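Local atomic coordinates of DNA gyrase, B subunit, truncated (Myxococcus xanthus, PDB entry 3CWV), a protein that probably uses ATP to break, pass and rejoin double-stranded DNA, as type II topoisomerases of the GyrB family do. Residues V35-D40 with V103-L108. Residues are numbered along the deposited sequence; the frame is centred on the assembly and turned at random.
Sequences VYFLLD and VVSLAL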
loop_
_atom_site.group_PDB
_atom_site.type_symbol
_atom_site.label_atom_id
_atom_site.label_comp_id
_atom_site.label_asym_id
_atom_site.label_seq_id
_atom_site.Cartn_x
_atom_site.Cartn_y
_atom_site.Cartn_z
ATOM N N VAL A 35 -6.385 1.454 11.016
ATOM C CA VAL A 35 -5.151 0.691 10.832
ATOM C C VAL A 35 -4.558 0.904 9.446
ATOM O O VAL A 35 -3.330 1.068 9.310
ATOM C CB VAL A 35 -5.389 -0.832 11.009
ATOM C CG1 VAL A 35 -4.060 -1.567 10.895
ATOM C CG2 VAL A 35 -5.995 -1.090 12.385
ATOM N N TYR A 36 -5.411 0.898 8.421
ATOM C CA TYR A 36 -4.931 1.092 7.038
ATOM C C TYR A 36 -4.257 2.466 6.892
ATOM O O TYR A 36 -3.276 2.596 6.146
ATOM C CB TYR A 36 -6.081 0.976 6.027
ATOM C CG TYR A 36 -6.783 -0.386 6.014
ATOM C CD1 TYR A 36 -6.124 -1.558 6.405
ATOM C CD2 TYR A 36 -8.105 -0.489 5.575
ATOM C CE1 TYR A 36 -6.788 -2.811 6.364
ATOM C CE2 TYR A 36 -8.774 -1.723 5.554
ATOM C CZ TYR A 36 -8.109 -2.861 5.940
ATOM O OH TYR A 36 -8.769 -4.058 5.916
ATOM N N PHE A 37 -4.780 3.484 7.584
ATOM C CA PHE A 37 -4.145 4.821 7.542
ATOM C C PHE A 37 -2.702 4.758 8.072
ATOM O O PHE A 37 -1.782 5.401 7.521
ATOM C CB PHE A 37 -4.936 5.887 8.335
ATOM C CG PHE A 37 -6.355 6.163 7.818
ATOM C CD1 PHE A 37 -6.688 5.976 6.487
ATOM C CD2 PHE A 37 -7.322 6.667 8.692
ATOM C CE1 PHE A 37 -8.008 6.280 6.013
ATOM C CE2 PHE A 37 -8.615 6.962 8.243
ATOM C CZ PHE A 37 -8.958 6.769 6.902
ATOM N N LEU A 38 -2.497 4.042 9.178
ATOM C CA LEU A 38 -1.115 3.816 9.689
ATOM C C LEU A 38 -0.208 3.083 8.695
ATOM O O LEU A 38 0.924 3.513 8.425
ATOM C CB LEU A 38 -1.118 3.091 11.043
ATOM C CG LEU A 38 -1.133 3.935 12.307
ATOM C CD1 LEU A 38 -1.272 3.002 13.504
ATOM C CD2 LEU A 38 0.179 4.791 12.447
ATOM N N LEU A 39 -0.656 1.944 8.187
ATOM C CA LEU A 39 0.073 1.233 7.128
ATOM C C LEU A 39 0.406 2.110 5.909
ATOM O O LEU A 39 1.506 1.997 5.335
ATOM C CB LEU A 39 -0.720 -0.019 6.668
ATOM C CG LEU A 39 -0.774 -1.097 7.768
ATOM C CD1 LEU A 39 -1.779 -2.208 7.387
ATOM C CD2 LEU A 39 0.596 -1.675 7.992
ATOM N N ASP A 40 -0.522 2.994 5.522
ATOM C CA ASP A 40 -0.271 3.919 4.400
ATOM C C ASP A 40 0.888 4.909 4.711
ATOM O O ASP A 40 1.651 5.302 3.809
ATOM C CB ASP A 40 -1.518 4.715 4.036
ATOM C CG ASP A 40 -2.610 3.876 3.310
ATOM O OD1 ASP A 40 -2.359 2.730 2.880
ATOM O OD2 ASP A 40 -3.741 4.405 3.188
ATOM N N VAL A 103 -3.497 11.744 11.496
ATOM C CA VAL A 103 -4.193 12.493 12.520
ATOM C C VAL A 103 -5.623 11.949 12.726
ATOM O O VAL A 103 -6.167 12.090 13.798
ATOM C CB VAL A 103 -4.273 14.001 12.218
ATOM C CG1 VAL A 103 -5.197 14.322 11.027
ATOM C CG2 VAL A 103 -4.779 14.789 13.485
ATOM N N VAL A 104 -6.189 11.317 11.702
ATOM C CA VAL A 104 -7.533 10.703 11.874
ATOM C C VAL A 104 -7.464 9.518 12.832
ATOM O O VAL A 104 -8.291 9.395 13.715
ATOM C CB VAL A 104 -8.128 10.298 10.537
ATOM C CG1 VAL A 104 -9.558 9.660 10.716
ATOM C CG2 VAL A 104 -8.222 11.517 9.656
ATOM N N SER A 105 -6.478 8.643 12.653
ATOM C CA SER A 105 -6.329 7.493 13.541
ATOM C C SER A 105 -6.111 7.955 14.965
ATOM O O SER A 105 -6.689 7.404 15.899
ATOM C CB SER A 105 -5.206 6.571 13.091
ATOM O OG SER A 105 -5.479 6.090 11.794
ATOM N N LEU A 106 -5.264 8.961 15.137
ATOM C CA LEU A 106 -5.011 9.511 16.471
ATOM C C LEU A 106 -6.239 10.231 17.020
ATOM O O LEU A 106 -6.621 10.003 18.179
ATOM C CB LEU A 106 -3.846 10.522 16.428
ATOM C CG LEU A 106 -2.489 9.967 15.984
ATOM C CD1 LEU A 106 -1.438 11.119 15.934
ATOM C CD2 LEU A 106 -2.046 8.844 16.870
ATOM N N ALA A 107 -6.867 11.088 16.206
ATOM C CA ALA A 107 -8.063 11.821 16.667
ATOM C C ALA A 107 -9.157 10.878 17.170
ATOM O O ALA A 107 -9.871 11.196 18.128
ATOM C CB ALA A 107 -8.672 12.725 15.518
ATOM N N LEU A 108 -9.318 9.747 16.489
ATOM C CA LEU A 108 -10.420 8.813 16.791
ATOM C C LEU A 108 -10.043 7.683 17.751
ATOM O O LEU A 108 -10.677 6.620 17.754
ATOM C CB LEU A 108 -11.009 8.235 15.489
ATOM C CG LEU A 108 -11.565 9.327 14.541
ATOM C CD1 LEU A 108 -12.127 8.733 13.259
ATOM C CD2 LEU A 108 -12.591 10.272 15.237
#
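Phe37 meets Ser105 where helix 28-47 faces helix 102-107; the axes of segments 35-40 and 103-107 come within 9.0 Å, their directions 142° apart. CG of Phe37 stands anti to its carbonyl carbon (chi1 -62°), which carries the ring past the serine to Val104, where ring atom CE2 lies 3.8 Å from Val104 CG1. This methyl comes in obliquely, and a branched, apolar valine suits a helix position beside an aromatic ring. Ser105 OG lies in the ring plane at its edge, 3.5 Å from CB of Phe37. With an alanine at Phe37 the Val104 methyl is likely to lose its aromatic partner and a gap to open beside Met101. One residue on, Leu38 hardly touches the second helix; it packs on Val155 and Phe157 of strand 151-159, and Leu106 reaches the same Val155, so both helices lie on the large mixed sheet, consistent with the GHKL-type ATPase domain of GyrB proteins. A serine fits at position 105 because it is small enough for a close approach and its buried hydroxyl hydrogen-bonds to the backbone carbonyl O of Leu34, in helix 28-47. The chemistry is therefore mixed: apolar contact round the phenylalanine, and beside it one hydroxyl tying helix to helix.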